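Local structure of carboxylesterase SOBER1 (Arabidopsis thaliana, 6AVV) at residues A[113-118]-A[134-139]. The protein hydrolyses short-chain carboxylic esters and phosphatidylcholine, and dampens the hypersensitive response that the bacterial effector AvrBsT triggers in plants. Sequence-based numbering, arbitrary orientation.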
ATOM      1  N   LEU A 113       1.852  -4.214   1.646  1.00 10.23           N
ATOM      2  CA  LEU A 113       0.651  -4.998   1.373  1.00 12.98           C
ATOM      3  C   LEU A 113      -0.164  -4.372   0.246  1.00 12.39           C
ATOM      4  O   LEU A 113      -0.749  -5.085  -0.578  1.00 11.95           O
ATOM      5  CB  LEU A 113      -0.191  -5.095   2.648  1.00 12.80           C
ATOM      6  CG  LEU A 113      -0.918  -6.387   3.045  1.00 34.91           C
ATOM      7  CD1 LEU A 113      -2.174  -6.115   3.908  1.00 13.99           C
ATOM      8  CD2 LEU A 113      -1.220  -7.290   1.849  1.00 12.09           C
ATOM      9  N   THR A 114      -0.233  -3.043   0.221  1.00 11.25           N
ATOM     10  CA  THR A 114      -0.907  -2.342  -0.864  1.00 10.31           C
ATOM     11  C   THR A 114      -0.330  -2.764  -2.195  1.00 11.67           C
ATOM     12  O   THR A 114      -1.067  -3.123  -3.118  1.00 13.06           O
ATOM     13  CB  THR A 114      -0.767  -0.829  -0.688  1.00 12.32           C
ATOM     14  OG1 THR A 114      -1.621  -0.392   0.372  1.00 13.03           O
ATOM     15  CG2 THR A 114      -1.201  -0.114  -1.954  1.00 14.08           C
ATOM     16  N   LEU A 115       0.996  -2.711  -2.309  1.00 12.11           N
ATOM     17  CA  LEU A 115       1.661  -3.083  -3.553  1.00 13.57           C
ATOM     18  C   LEU A 115       1.287  -4.505  -3.958  1.00 14.24           C
ATOM     19  O   LEU A 115       0.856  -4.755  -5.092  1.00 14.22           O
ATOM     20  CB  LEU A 115       3.167  -2.946  -3.350  1.00 12.27           C
ATOM     21  CG  LEU A 115       4.171  -2.486  -4.400  1.00 29.79           C
ATOM     22  CD1 LEU A 115       5.232  -3.563  -4.595  1.00 17.62           C
ATOM     23  CD2 LEU A 115       3.531  -2.020  -5.684  1.00 17.11           C
ATOM     24  N   ALA A 116       1.443  -5.451  -3.032  1.00 11.30           N
ATOM     25  CA  ALA A 116       1.154  -6.849  -3.340  1.00 13.72           C
ATOM     26  C   ALA A 116      -0.304  -7.039  -3.724  1.00 15.07           C
ATOM     27  O   ALA A 116      -0.616  -7.784  -4.657  1.00 15.08           O
ATOM     28  CB  ALA A 116       1.506  -7.728  -2.139  1.00 15.71           C
ATOM     29  N   SER A 117      -1.212  -6.380  -3.006  1.00 12.76           N
ATOM     30  CA  SER A 117      -2.634  -6.575  -3.246  1.00 12.05           C
ATOM     31  C   SER A 117      -3.050  -6.048  -4.605  1.00 11.38           C
ATOM     32  O   SER A 117      -3.837  -6.692  -5.311  1.00 14.49           O
ATOM     33  CB  SER A 117      -3.427  -5.883  -2.149  1.00 10.57           C
ATOM     34  OG  SER A 117      -3.181  -6.529  -0.913  1.00 13.38           O
ATOM     35  N   VAL A 118      -2.544  -4.879  -4.985  1.00 11.61           N
ATOM     36  CA  VAL A 118      -2.938  -4.295  -6.262  1.00 10.04           C
ATOM     37  C   VAL A 118      -2.406  -5.129  -7.418  1.00 13.23           C
ATOM     38  O   VAL A 118      -3.128  -5.414  -8.383  1.00 13.52           O
ATOM     39  CB  VAL A 118      -2.454  -2.840  -6.356  1.00 13.55           C
ATOM     40  CG1 VAL A 118      -2.519  -2.353  -7.790  1.00 16.76           C
ATOM     41  CG2 VAL A 118      -3.285  -1.961  -5.434  1.00 18.08           C
ATOM     42  N   TRP A 134       7.792  -1.251   0.973  1.00 11.64           N
ATOM     43  CA  TRP A 134       8.872  -2.007   0.351  1.00 10.61           C
ATOM     44  C   TRP A 134       8.227  -3.069  -0.513  1.00 11.31           C
ATOM     45  O   TRP A 134       7.030  -3.325  -0.400  1.00 13.25           O
ATOM     46  CB  TRP A 134       9.805  -2.625   1.394  1.00 11.39           C
ATOM     47  CG  TRP A 134       9.161  -3.631   2.370  1.00 13.40           C
ATOM     48  CD1 TRP A 134       9.087  -4.983   2.213  1.00 17.33           C
ATOM     49  CD2 TRP A 134       8.573  -3.348   3.652  1.00 12.44           C
ATOM     50  NE1 TRP A 134       8.479  -5.562   3.306  1.00 15.70           N
ATOM     51  CE2 TRP A 134       8.165  -4.582   4.206  1.00 11.27           C
ATOM     52  CE3 TRP A 134       8.357  -2.176   4.383  1.00 12.98           C
ATOM     53  CZ2 TRP A 134       7.540  -4.677   5.456  1.00 14.30           C
ATOM     54  CZ3 TRP A 134       7.747  -2.269   5.626  1.00 13.55           C
ATOM     55  CH2 TRP A 134       7.353  -3.516   6.156  1.00 13.16           C
ATOM     56  N   VAL A 135       8.996  -3.697  -1.395  1.00 14.79           N
ATOM     57  CA  VAL A 135       8.454  -4.747  -2.248  1.00 16.68           C
ATOM     58  C   VAL A 135       8.554  -6.061  -1.473  1.00 15.47           C
ATOM     59  O   VAL A 135       9.659  -6.423  -1.028  1.00 16.80           O
ATOM     60  CB  VAL A 135       9.117  -4.808  -3.634  1.00 30.04           C
ATOM     61  CG1 VAL A 135      10.254  -3.824  -3.765  1.00 34.67           C
ATOM     62  CG2 VAL A 135       9.447  -6.219  -4.092  1.00 25.21           C
ATOM     63  N   PRO A 136       7.416  -6.729  -1.177  1.00 16.55           N
ATOM     64  CA  PRO A 136       7.419  -7.828  -0.209  1.00 17.19           C
ATOM     65  C   PRO A 136       7.495  -9.211  -0.835  1.00 17.01           C
ATOM     66  O   PRO A 136       7.198 -10.202  -0.155  1.00 19.58           O
ATOM     67  CB  PRO A 136       6.085  -7.631   0.515  1.00 16.76           C
ATOM     68  CG  PRO A 136       5.192  -7.150  -0.584  1.00 19.00           C
ATOM     69  CD  PRO A 136       6.047  -6.282  -1.484  1.00 16.71           C
ATOM     70  N   PHE A 137       7.880  -9.285  -2.110  1.00 19.15           N
ATOM     71  CA  PHE A 137       8.113 -10.555  -2.788  1.00 21.93           C
ATOM     72  C   PHE A 137       9.262 -10.379  -3.776  1.00 17.92           C
ATOM     73  O   PHE A 137       9.729  -9.266  -4.019  1.00 17.20           O
ATOM     74  CB  PHE A 137       6.864 -11.090  -3.511  1.00 26.60           C
ATOM     75  CG  PHE A 137       5.919 -10.028  -4.023  1.00 17.13           C
ATOM     76  CD1 PHE A 137       6.333  -9.108  -4.975  1.00 22.42           C
ATOM     77  CD2 PHE A 137       4.571 -10.071  -3.685  1.00 23.23           C
ATOM     78  CE1 PHE A 137       5.458  -8.158  -5.472  1.00 24.57           C
ATOM     79  CE2 PHE A 137       3.679  -9.149  -4.203  1.00 24.74           C
ATOM     80  CZ  PHE A 137       4.121  -8.189  -5.101  1.00 20.19           C
ATOM     81  N   THR A 138       9.730 -11.493  -4.345  1.00 23.37           N
ATOM     82  CA  THR A 138      10.797 -11.424  -5.338  1.00 20.67           C
ATOM     83  C   THR A 138      10.211 -11.369  -6.743  1.00 22.69           C
ATOM     84  O   THR A 138       8.998 -11.483  -6.941  1.00 20.48           O
ATOM     85  CB  THR A 138      11.749 -12.613  -5.217  1.00 26.36           C
ATOM     86  OG1 THR A 138      11.065 -13.818  -5.587  1.00 29.82           O
ATOM     87  CG2 THR A 138      12.265 -12.740  -3.802  1.00 27.67           C
ATOM     88  N   SER A 139      11.095 -11.221  -7.736  1.00 21.18           N
ATOM     89  CA  SER A 139      10.665 -11.096  -9.124  1.00 23.81           C
ATOM     90  C   SER A 139       9.976 -12.357  -9.634  1.00 19.87           C
ATOM     91  O   SER A 139       9.301 -12.300 -10.668  1.00 19.38           O
ATOM     92  CB  SER A 139      11.863 -10.755 -10.023  1.00 24.63           C
ATOM     93  OG  SER A 139      12.877 -11.739  -9.924  1.00 33.91           O
TER
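Ala116 and Leu115, neighbours on helix 109-119, receive Phe137 and Pro136 of the loop that leaves strand 127-131. In this alpha/beta-hydrolase fold the helix follows the nucleophile elbow, whose Ser108 is probably the nucleophile of the charge relay system, and the contact shows how such a helix can pack on a neighbouring loop without any hydrogen bond between the two segments. Leu115 gives up the largest area: its side chain and that of Val135 lie side by side, pointing the same way, with Leu115 CD1 4.2 Å from Val135 CB. The same CD1 is 4.2 Å from Pro136 CD. The ring of Phe137 reaches the helix through one corner: CE2 comes to 3.3 Å from Ala116 CB, shorter than an ordinary carbon-carbon contact and so probably strained, and CZ lies 3.7 Å from Ala116 CA. A methyl is all that Ala116 carries, which lets the ring settle almost against the helix backbone. Chi1 of Phe137 is 30°, halfway between staggered and eclipsed. Pro136 CG stands 4.0 Å from Ala116 CB and also sits over one face of the Phe137 ring, displaced toward its rim. Proline, phenyl ring and methyl thus pack as a threesome, with Val78 of helix 75-94 against Pro136 as well. Next to Ala116, Ser117 OG donates back one turn to Leu113 O at 2.8 Å, from the opposite face of that carbonyl to Ser117 N.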